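Local coordinates for vitamin B12-binding protein (Vibrio cholerae O395, PDB 5YSC), which binds vitamin B12 in the periplasm and probably delivers it to the BtuC subunits of the BtuCDF ABC importer, at residues P154-Q160 and Q207-T213. Numbering follows the deposited sequence.
Sequences PIRYFYQ and QPQVIFT
The side-chain OE1 of Q209 accepts from R156 N at 2.9 Å, and a water gives it a second hydrogen. This exchange lies where 155-159 and 210-213 come together as the two central, parallel strands of a four-stranded sheet of order 2-1-3-4, in the C-terminal lobe of this B12-binding protein. The bond is almost straight at hydrogen (178°), yet the donor is tilted from the carbonyl plane of the amide. Q209 can do this because its CG stands anti to its own carbonyl carbon (chi1 -74°) and the chain then runs extended to the neighbouring backbone, standing in for a main-chain acceptor just before 210-213. R156 O in turn takes Q209 N at 2.8 Å and, weakly, V210 N. The ladder continues with F158 N to V210 O, F212 N to F158 O (2.7 Å) and Q160 N to F212 O.

Y157, V210, Y159 and F212 share one face, where F212 meets Y264 and L265 of helix 254-267 and Y157 stacks on F179. V210 CG1, from the same strand, covers one face of the F212 ring; across the strands, Y159 CD1 meets F212 CB at 3.5 Å, the side chains crossing at about a right angle. On the other face, F158 lays CB against P208 CB (3.8 Å) and CD2 against I211 CG2.

R156 bends at chi3 (58°), which brings NH1 into a weak bond with Q207 O, while NH2 bonds K206 O. Y159 OH, toward the bound cyanocobalamin, bonds N248 and a water; another water donates to Q160 OE1, which W224 NE1 also grips, and accepts from T213 OG1 (water O to OG1 2.7 Å).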
loop_
_atom_site.group_PDB
_atom_site.type_symbol
_atom_site.label_atom_id
_atom_site.label_comp_id
_atom_site.label_asym_id
_atom_site.label_seq_id
_atom_site.Cartn_x
_atom_site.Cartn_y
_atom_site.Cartn_z
ATOM N N PRO A 154 6.790 19.563 -9.589
ATOM C CA PRO A 154 7.657 18.502 -9.064
ATOM C C PRO A 154 8.313 18.890 -7.756
ATOM O O PRO A 154 8.951 19.938 -7.639
ATOM C CB PRO A 154 8.702 18.321 -10.166
ATOM C CG PRO A 154 8.022 18.803 -11.392
ATOM C CD PRO A 154 7.179 19.944 -10.960
ATOM N N ILE A 155 8.158 18.017 -6.771
ATOM C CA ILE A 155 8.784 18.197 -5.478
ATOM C C ILE A 155 9.582 16.956 -5.129
ATOM O O ILE A 155 9.092 15.849 -5.271
ATOM C CB ILE A 155 7.742 18.421 -4.375
ATOM C CG1 ILE A 155 6.861 19.625 -4.697
ATOM C CG2 ILE A 155 8.428 18.599 -3.042
ATOM C CD1 ILE A 155 7.492 20.931 -4.347
ATOM N N ARG A 156 10.812 17.155 -4.672
ATOM C CA ARG A 156 11.684 16.056 -4.269
ATOM C C ARG A 156 11.391 15.664 -2.824
ATOM O O ARG A 156 11.616 16.452 -1.909
ATOM C CB ARG A 156 13.154 16.453 -4.441
ATOM C CG ARG A 156 13.471 16.878 -5.867
ATOM C CD ARG A 156 14.871 17.501 -6.002
ATOM N NE ARG A 156 15.882 16.551 -5.560
ATOM C CZ ARG A 156 16.641 16.672 -4.478
ATOM N NH1 ARG A 156 16.573 17.756 -3.712
ATOM N NH2 ARG A 156 17.510 15.702 -4.189
ATOM N N TYR A 157 10.945 14.430 -2.616
ATOM C CA TYR A 157 10.580 13.963 -1.290
ATOM C C TYR A 157 11.423 12.756 -0.865
ATOM O O TYR A 157 11.969 12.001 -1.676
ATOM C CB TYR A 157 9.070 13.608 -1.217
ATOM C CG TYR A 157 8.732 12.336 -1.930
ATOM C CD1 TYR A 157 8.417 12.339 -3.286
ATOM C CD2 TYR A 157 8.776 11.109 -1.257
ATOM C CE1 TYR A 157 8.139 11.159 -3.957
ATOM C CE2 TYR A 157 8.522 9.932 -1.917
ATOM C CZ TYR A 157 8.186 9.975 -3.277
ATOM O OH TYR A 157 7.938 8.829 -3.985
ATOM N N PHE A 158 11.512 12.605 0.447
ATOM C CA PHE A 158 11.984 11.411 1.113
ATOM C C PHE A 158 10.818 10.814 1.887
ATOM O O PHE A 158 10.179 11.533 2.659
ATOM C CB PHE A 158 13.120 11.805 2.044
ATOM C CG PHE A 158 13.584 10.709 2.939
ATOM C CD1 PHE A 158 13.892 9.457 2.425
ATOM C CD2 PHE A 158 13.728 10.924 4.302
ATOM C CE1 PHE A 158 14.345 8.448 3.254
ATOM C CE2 PHE A 158 14.143 9.914 5.130
ATOM C CZ PHE A 158 14.447 8.665 4.603
ATOM N N TYR A 159 10.526 9.516 1.686
ATOM C CA TYR A 159 9.525 8.812 2.499
ATOM C C TYR A 159 10.164 7.690 3.288
ATOM O O TYR A 159 10.633 6.697 2.710
ATOM C CB TYR A 159 8.383 8.248 1.647
ATOM C CG TYR A 159 7.386 7.441 2.478
ATOM C CD1 TYR A 159 6.890 7.929 3.674
ATOM C CD2 TYR A 159 6.973 6.195 2.068
ATOM C CE1 TYR A 159 5.998 7.198 4.438
ATOM C CE2 TYR A 159 6.067 5.449 2.805
ATOM C CZ TYR A 159 5.598 5.947 3.992
ATOM O OH TYR A 159 4.710 5.205 4.734
ATOM N N GLN A 160 10.132 7.859 4.599
ATOM C CA GLN A 160 10.676 6.945 5.581
ATOM C C GLN A 160 9.636 5.913 6.041
ATOM O O GLN A 160 8.586 6.281 6.571
ATOM C CB GLN A 160 11.116 7.819 6.758
ATOM C CG GLN A 160 12.110 7.235 7.613
ATOM C CD GLN A 160 12.655 8.260 8.558
ATOM O OE1 GLN A 160 12.229 9.437 8.577
ATOM N NE2 GLN A 160 13.623 7.839 9.337
ATOM N N GLN A 207 19.221 16.186 0.388
ATOM C CA GLN A 207 18.533 17.473 0.489
ATOM C C GLN A 207 17.069 17.410 0.052
ATOM O O GLN A 207 16.620 18.254 -0.728
ATOM C CB GLN A 207 19.273 18.526 -0.355
ATOM C CG GLN A 207 19.134 19.948 0.163
ATOM C CD GLN A 207 19.688 20.083 1.560
ATOM O OE1 GLN A 207 20.438 19.219 2.025
ATOM N NE2 GLN A 207 19.295 21.148 2.254
ATOM N N PRO A 208 16.278 16.474 0.573
ATOM C CA PRO A 208 14.866 16.417 0.185
ATOM C C PRO A 208 14.142 17.706 0.535
ATOM O O PRO A 208 14.368 18.293 1.586
ATOM C CB PRO A 208 14.321 15.237 0.997
ATOM C CG PRO A 208 15.240 15.142 2.174
ATOM C CD PRO A 208 16.600 15.539 1.658
ATOM N N GLN A 209 13.235 18.121 -0.335
ATOM C CA GLN A 209 12.393 19.283 -0.041
ATOM C C GLN A 209 11.360 18.972 1.040
ATOM O O GLN A 209 11.030 19.846 1.853
ATOM C CB GLN A 209 11.697 19.740 -1.317
ATOM C CG GLN A 209 12.633 20.458 -2.277
ATOM C CD GLN A 209 11.971 20.721 -3.592
ATOM O OE1 GLN A 209 11.839 19.830 -4.432
ATOM N NE2 GLN A 209 11.518 21.948 -3.778
ATOM N N VAL A 210 10.880 17.729 1.074
ATOM C CA VAL A 210 9.867 17.258 2.012
ATOM C C VAL A 210 10.330 15.915 2.562
ATOM O O VAL A 210 10.866 15.092 1.812
ATOM C CB VAL A 210 8.502 17.086 1.323
ATOM C CG1 VAL A 210 7.522 16.534 2.325
ATOM C CG2 VAL A 210 7.993 18.391 0.745
ATOM N N ILE A 211 10.140 15.700 3.866
ATOM C CA ILE A 211 10.308 14.389 4.493
ATOM C C ILE A 211 8.950 13.892 4.979
ATOM O O ILE A 211 8.270 14.580 5.745
ATOM C CB ILE A 211 11.313 14.447 5.648
ATOM C CG1 ILE A 211 12.708 14.760 5.075
ATOM C CG2 ILE A 211 11.336 13.123 6.378
ATOM C CD1 ILE A 211 13.772 15.078 6.116
ATOM N N PHE A 212 8.577 12.693 4.553
ATOM C CA PHE A 212 7.395 12.005 5.043
ATOM C C PHE A 212 7.795 10.872 5.977
ATOM O O PHE A 212 8.750 10.132 5.697
ATOM C CB PHE A 212 6.572 11.452 3.887
ATOM C CG PHE A 212 5.877 12.522 3.069
ATOM C CD1 PHE A 212 4.996 13.410 3.657
ATOM C CD2 PHE A 212 6.164 12.664 1.728
ATOM C CE1 PHE A 212 4.381 14.349 2.912
ATOM C CE2 PHE A 212 5.567 13.633 0.961
ATOM C CZ PHE A 212 4.662 14.485 1.559
ATOM N N THR A 213 7.050 10.717 7.069
ATOM C CA THR A 213 7.382 9.734 8.090
ATOM C C THR A 213 6.072 9.203 8.695
ATOM O O THR A 213 5.005 9.308 8.080
ATOM C CB THR A 213 8.347 10.371 9.114
ATOM O OG1 THR A 213 8.870 9.365 10.010
ATOM C CG2 THR A 213 7.625 11.500 9.927
HETATM O O HOH W 1 11.378 19.760 -7.195
HETATM O O HOH W 2 3.963 6.395 7.182
HETATM O O HOH W 3 11.111 10.535 10.875
HETATM O O HOH W 4 9.035 6.352 9.783
#